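PDB 1FBN: fibrillarin-like rRNA/tRNA 2'-O-methyltransferase from Methanocaldococcus jannaschii, which probably uses S-adenosyl-L-methionine to methylate ribose 2'-hydroxyls of rRNA and tRNA at sites chosen by a guide RNA. Local coordinates for residues R109-R112 with E113-D116; P189-I192 with F193-Q196. All coordinates share one frame; numbering follows the deposited sequence.

Contact 1 of 2, residues R109-R112 with E113-D116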
ATOM      1  N   ARG A 109     -13.668  -4.671  14.959  1.00 25.67           N
ATOM      2  CA  ARG A 109     -14.054  -3.263  14.859  1.00 26.98           C
ATOM      3  C   ARG A 109     -13.320  -2.537  13.739  1.00 24.97           C
ATOM      4  O   ARG A 109     -13.848  -1.577  13.179  1.00 25.15           O
ATOM      5  CB  ARG A 109     -13.870  -2.548  16.196  1.00 31.03           C
ATOM      6  CG  ARG A 109     -14.920  -2.947  17.210  1.00 38.44           C
ATOM      7  CD  ARG A 109     -14.659  -2.350  18.576  1.00 43.31           C
ATOM      8  NE  ARG A 109     -15.863  -2.415  19.396  1.00 48.77           N
ATOM      9  CZ  ARG A 109     -16.837  -1.509  19.363  1.00 51.14           C
ATOM     10  NH1 ARG A 109     -16.747  -0.455  18.559  1.00 52.45           N
ATOM     11  NH2 ARG A 109     -17.920  -1.675  20.111  1.00 51.39           N
ATOM     12  N   ILE A 110     -12.106  -2.986  13.421  1.00 23.46           N
ATOM     13  CA  ILE A 110     -11.350  -2.390  12.320  1.00 23.90           C
ATOM     14  C   ILE A 110     -11.920  -2.931  11.008  1.00 23.29           C
ATOM     15  O   ILE A 110     -12.079  -2.187  10.038  1.00 26.03           O
ATOM     16  CB  ILE A 110      -9.837  -2.699  12.400  1.00 24.32           C
ATOM     17  CG1 ILE A 110      -9.197  -1.881  13.521  1.00 22.02           C
ATOM     18  CG2 ILE A 110      -9.154  -2.352  11.076  1.00 24.59           C
ATOM     19  CD1 ILE A 110      -7.718  -2.095  13.644  1.00 26.21           C
HETATM   20  N   MSE A 111     -12.250  -4.221  10.995  1.00 22.26           N
HETATM   21  CA  MSE A 111     -12.825  -4.850   9.808  1.00 23.49           C
HETATM   22  C   MSE A 111     -14.201  -4.247   9.524  1.00 23.39           C
HETATM   23  O   MSE A 111     -14.612  -4.124   8.370  1.00 24.14           O
HETATM   24  CB  MSE A 111     -12.946  -6.369   9.997  1.00 24.72           C
HETATM   25  CG  MSE A 111     -13.300  -7.127   8.717  1.00 25.69           C
HETATM   26 SE   MSE A 111     -12.024  -6.922   7.456  1.00 23.42          SE
HETATM   27  CE  MSE A 111     -10.982  -8.239   7.916  1.00 23.60           C
ATOM     28  N   ARG A 112     -14.902  -3.860  10.583  1.00 22.92           N
ATOM     29  CA  ARG A 112     -16.225  -3.260  10.456  1.00 26.69           C
ATOM     30  C   ARG A 112     -16.108  -1.929   9.708  1.00 27.44           C
ATOM     31  O   ARG A 112     -16.885  -1.649   8.793  1.00 27.21           O
ATOM     32  CB  ARG A 112     -16.825  -3.035  11.844  1.00 27.81           C
ATOM     33  CG  ARG A 112     -18.315  -2.787  11.857  1.00 34.34           C
ATOM     34  CD  ARG A 112     -18.804  -2.567  13.282  1.00 40.98           C
ATOM     35  NE  ARG A 112     -18.481  -3.695  14.153  1.00 44.69           N
ATOM     36  CZ  ARG A 112     -18.448  -3.639  15.483  1.00 48.71           C
ATOM     37  NH1 ARG A 112     -18.717  -2.504  16.117  1.00 48.94           N
ATOM     38  NH2 ARG A 112     -18.135  -4.723  16.182  1.00 48.78           N
ATOM     39  N   GLU A 113     -15.114  -1.128  10.086  1.00 28.02           N
ATOM     40  CA  GLU A 113     -14.879   0.168   9.456  1.00 29.58           C
ATOM     41  C   GLU A 113     -14.396  -0.010   8.022  1.00 28.95           C
ATOM     42  O   GLU A 113     -14.840   0.700   7.117  1.00 27.20           O
ATOM     43  CB  GLU A 113     -13.859   0.977  10.258  1.00 30.95           C
ATOM     44  CG  GLU A 113     -14.280   1.222  11.696  1.00 35.01           C
ATOM     45  CD  GLU A 113     -13.353   2.168  12.438  1.00 40.48           C
ATOM     46  OE1 GLU A 113     -12.133   2.182  12.148  1.00 44.61           O
ATOM     47  OE2 GLU A 113     -13.851   2.897  13.322  1.00 41.33           O
ATOM     48  N   LEU A 114     -13.500  -0.973   7.818  1.00 27.78           N
ATOM     49  CA  LEU A 114     -12.974  -1.250   6.487  1.00 30.43           C
ATOM     50  C   LEU A 114     -14.104  -1.690   5.553  1.00 31.17           C
ATOM     51  O   LEU A 114     -14.145  -1.301   4.387  1.00 30.88           O
ATOM     52  CB  LEU A 114     -11.884  -2.323   6.558  1.00 29.50           C
ATOM     53  CG  LEU A 114     -11.228  -2.769   5.242  1.00 32.26           C
ATOM     54  CD1 LEU A 114     -10.668  -1.581   4.477  1.00 30.17           C
ATOM     55  CD2 LEU A 114     -10.130  -3.772   5.543  1.00 32.78           C
ATOM     56  N   LEU A 115     -15.029  -2.482   6.086  1.00 34.00           N
ATOM     57  CA  LEU A 115     -16.174  -2.972   5.325  1.00 35.22           C
ATOM     58  C   LEU A 115     -17.137  -1.856   4.929  1.00 35.97           C
ATOM     59  O   LEU A 115     -17.757  -1.922   3.870  1.00 37.17           O
ATOM     60  CB  LEU A 115     -16.918  -4.053   6.116  1.00 34.23           C
ATOM     61  CG  LEU A 115     -16.572  -5.511   5.803  1.00 33.71           C
ATOM     62  CD1 LEU A 115     -15.076  -5.711   5.726  1.00 33.79           C
ATOM     63  CD2 LEU A 115     -17.189  -6.412   6.851  1.00 33.10           C
ATOM     64  N   ASP A 116     -17.255  -0.832   5.774  1.00 37.69           N
ATOM     65  CA  ASP A 116     -18.142   0.296   5.494  1.00 41.48           C
ATOM     66  C   ASP A 116     -17.553   1.247   4.449  1.00 40.90           C
ATOM     67  O   ASP A 116     -18.271   1.768   3.590  1.00 39.02           O
ATOM     68  CB  ASP A 116     -18.460   1.064   6.781  1.00 46.42           C
ATOM     69  CG  ASP A 116     -19.187   0.209   7.814  1.00 54.13           C
ATOM     70  OD1 ASP A 116     -20.028  -0.635   7.426  1.00 55.00           O
ATOM     71  OD2 ASP A 116     -18.917   0.383   9.023  1.00 57.18           O
TER
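Met111 and Leu115 meet one turn apart on helix 108-117, the crossover helix of a beta-alpha-beta unit, and illustrate how a helix builds an apolar ridge from i to i+3 and i to i+4 neighbours. Met111 is present as selenomethionine. Its CG stands anti to the backbone N (chi1 -170°), and bends at the next two torsions carry the selenium forward along the helix, toward its C-terminal end, where SE lies 3.7 Å from Leu115 CD1. The second branch of the contact is looser, with SE 4.1 Å from Leu114 CD2; the chain of Met111 runs at a slant to both leucines. Leu115 CD1 also packs 3.1 Å from Met111 O, beside the carbonyl that accepts the 2.8 Å bond from Leu115 N. One residue earlier, Leu114 N bonds to Ile110 O, whereas the bond from Glu113 N to Arg109 O is weak. On the exposed side, Glu113 reaches back along the backbone until its CG is 3.2 Å from Arg109 O. Asp116 turns OD2 to within 2.9 Å of Arg112 O; both are acceptors, so this approach is no hydrogen bond and is probably mildly unfavourable. Outward, Met111 and Leu114 touch Glu105, a predicted S-adenosyl-L-methionine ligand, while Met111 and Leu115 touch Pro126. The helix thereby bridges strands 100-105 and 124-128, as in the right-handed crossovers of Rossmann-like methyltransferases.

Contact 2 of 2, residues P189-I192 with F193-Q196; sequences PKEI and FKEQ
Pro189 and Phe193 pair across the first turn of helix 189-203, an i to i+4 contact in which backbone and side chain act together. Phe193 N gives a nearly straight hydrogen bond to Pro189 O, 2.9 Å long with an angle of 166° at the hydrogen. With CG beside its own backbone N (chi1 -72°), the ring swings back toward the start of the helix: CD2 comes 3.0 Å from Pro189 O, obliquely to the ring, and CE2 lies 4.2 Å from Pro189 CB. One turn on, Gln196 N bonds to Ile192 O. By contrast, the bond from Lys194 N to Lys190 O is longer, 3.3 Å, with the donor above the carbonyl plane. Next outward, the Phe193 ring rests on Ile178 of strand 172-179 and on Val221 and Phe223 of strand 220-227, fixing the helix against the Rossmann-like sheet. With an alanine instead, a gap is likely to open between helix and sheet, leaving these side chains without their aromatic partner. On the outer surface, salt bridges join Lys194 to Glu198 and Glu195 to Lys187, the latter just before the helix. Glu195 also runs back beside the preceding turn, its CG 3.2 Å from Glu191 O.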
ATOM      1  N   PRO A 189      17.147   6.470  14.064  1.00 31.72           N
ATOM      2  CA  PRO A 189      16.297   5.970  12.977  1.00 28.64           C
ATOM      3  C   PRO A 189      17.099   5.509  11.765  1.00 26.94           C
ATOM      4  O   PRO A 189      16.773   4.499  11.145  1.00 25.35           O
ATOM      5  CB  PRO A 189      15.428   7.178  12.649  1.00 29.24           C
ATOM      6  CG  PRO A 189      15.243   7.812  13.993  1.00 31.19           C
ATOM      7  CD  PRO A 189      16.647   7.766  14.561  1.00 32.53           C
ATOM      8  N   LYS A 190      18.175   6.229  11.464  1.00 27.57           N
ATOM      9  CA  LYS A 190      19.037   5.899  10.336  1.00 29.59           C
ATOM     10  C   LYS A 190      19.650   4.507  10.524  1.00 30.47           C
ATOM     11  O   LYS A 190      19.768   3.735   9.570  1.00 30.77           O
ATOM     12  CB  LYS A 190      20.130   6.964  10.189  1.00 31.81           C
ATOM     13  CG  LYS A 190      20.796   6.989   8.827  1.00 39.23           C
ATOM     14  CD  LYS A 190      21.547   8.296   8.586  1.00 44.74           C
ATOM     15  CE  LYS A 190      22.746   8.451   9.516  1.00 49.84           C
ATOM     16  NZ  LYS A 190      23.768   7.386   9.308  1.00 50.61           N
ATOM     17  N   GLU A 191      20.009   4.183  11.764  1.00 30.50           N
ATOM     18  CA  GLU A 191      20.587   2.882  12.086  1.00 29.85           C
ATOM     19  C   GLU A 191      19.516   1.793  12.121  1.00 27.73           C
ATOM     20  O   GLU A 191      19.774   0.652  11.743  1.00 24.88           O
ATOM     21  CB  GLU A 191      21.332   2.937  13.421  1.00 34.75           C
ATOM     22  CG  GLU A 191      22.560   3.849  13.414  1.00 45.86           C
ATOM     23  CD  GLU A 191      23.542   3.523  12.290  1.00 50.54           C
ATOM     24  OE1 GLU A 191      24.226   2.479  12.369  1.00 53.03           O
ATOM     25  OE2 GLU A 191      23.629   4.314  11.321  1.00 53.21           O
ATOM     26  N   ILE A 192      18.318   2.157  12.575  1.00 25.68           N
ATOM     27  CA  ILE A 192      17.193   1.224  12.646  1.00 24.00           C
ATOM     28  C   ILE A 192      16.804   0.788  11.232  1.00 22.16           C
ATOM     29  O   ILE A 192      16.621  -0.399  10.973  1.00 21.77           O
ATOM     30  CB  ILE A 192      15.964   1.874  13.336  1.00 25.81           C
ATOM     31  CG1 ILE A 192      16.290   2.204  14.796  1.00 24.96           C
ATOM     32  CG2 ILE A 192      14.748   0.957  13.252  1.00 23.60           C
ATOM     33  CD1 ILE A 192      15.251   3.068  15.482  1.00 25.03           C
ATOM     34  N   PHE A 193      16.708   1.749  10.317  1.00 20.77           N
ATOM     35  CA  PHE A 193      16.345   1.452   8.936  1.00 22.07           C
ATOM     36  C   PHE A 193      17.392   0.575   8.266  1.00 24.38           C
ATOM     37  O   PHE A 193      17.051  -0.329   7.501  1.00 24.12           O
ATOM     38  CB  PHE A 193      16.130   2.741   8.138  1.00 22.74           C
ATOM     39  CG  PHE A 193      14.872   3.480   8.512  1.00 23.31           C
ATOM     40  CD1 PHE A 193      13.656   2.805   8.607  1.00 22.09           C
ATOM     41  CD2 PHE A 193      14.901   4.846   8.775  1.00 22.43           C
ATOM     42  CE1 PHE A 193      12.485   3.480   8.959  1.00 20.96           C
ATOM     43  CE2 PHE A 193      13.734   5.534   9.128  1.00 20.75           C
ATOM     44  CZ  PHE A 193      12.525   4.847   9.221  1.00 19.48           C
ATOM     45  N   LYS A 194      18.660   0.832   8.579  1.00 25.13           N
ATOM     46  CA  LYS A 194      19.771   0.061   8.029  1.00 25.27           C
ATOM     47  C   LYS A 194      19.648  -1.401   8.452  1.00 24.87           C
ATOM     48  O   LYS A 194      19.761  -2.306   7.624  1.00 26.00           O
ATOM     49  CB  LYS A 194      21.100   0.644   8.513  1.00 27.76           C
ATOM     50  CG  LYS A 194      22.330  -0.119   8.055  1.00 33.63           C
ATOM     51  CD  LYS A 194      23.608   0.553   8.545  1.00 37.52           C
ATOM     52  CE  LYS A 194      24.855  -0.200   8.087  1.00 39.81           C
ATOM     53  NZ  LYS A 194      24.962  -1.551   8.704  1.00 41.55           N
ATOM     54  N   GLU A 195      19.382  -1.620   9.737  1.00 24.61           N
ATOM     55  CA  GLU A 195      19.230  -2.963  10.286  1.00 23.31           C
ATOM     56  C   GLU A 195      17.999  -3.673   9.730  1.00 22.26           C
ATOM     57  O   GLU A 195      18.031  -4.879   9.500  1.00 24.87           O
ATOM     58  CB  GLU A 195      19.179  -2.909  11.815  1.00 27.17           C
ATOM     59  CG  GLU A 195      20.482  -2.418  12.445  1.00 34.83           C
ATOM     60  CD  GLU A 195      20.396  -2.209  13.950  1.00 38.59           C
ATOM     61  OE1 GLU A 195      19.283  -2.248  14.517  1.00 41.03           O
ATOM     62  OE2 GLU A 195      21.457  -1.994  14.572  1.00 41.97           O
ATOM     63  N   GLN A 196      16.917  -2.927   9.518  1.00 21.77           N
ATOM     64  CA  GLN A 196      15.691  -3.495   8.961  1.00 20.34           C
ATOM     65  C   GLN A 196      15.931  -3.939   7.526  1.00 20.31           C
ATOM     66  O   GLN A 196      15.483  -5.008   7.122  1.00 20.81           O
ATOM     67  CB  GLN A 196      14.543  -2.485   9.018  1.00 21.46           C
ATOM     68  CG  GLN A 196      14.004  -2.262  10.412  1.00 20.30           C
ATOM     69  CD  GLN A 196      13.496  -3.545  11.044  1.00 22.11           C
ATOM     70  OE1 GLN A 196      12.511  -4.126  10.589  1.00 24.62           O
ATOM     71  NE2 GLN A 196      14.165  -3.993  12.100  1.00 22.20           N
TER

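Followed from the N terminus, the chain completes its antiparallel five-stranded sheet before entering the seven-stranded mixed sheet, against which the helices of both contacts pack. Contact 1 comes first, between strands 100-105 and 124-128, the latter at one border of that sheet. Contact 2 opens only after strand 172-179, at the start of the helix leading to strand 205-212 on the other border. Each contact joins consecutive residues of a single helix, so neither closes a loop; they follow in series, without nesting or crossing. Their centres lie 33 Å apart and their nearest atoms about 21 Å; helix 108-117 packs on strands 100-105 and 124-128, helix 189-203 on 172-179 and 220-227, tying different parts of one sheet.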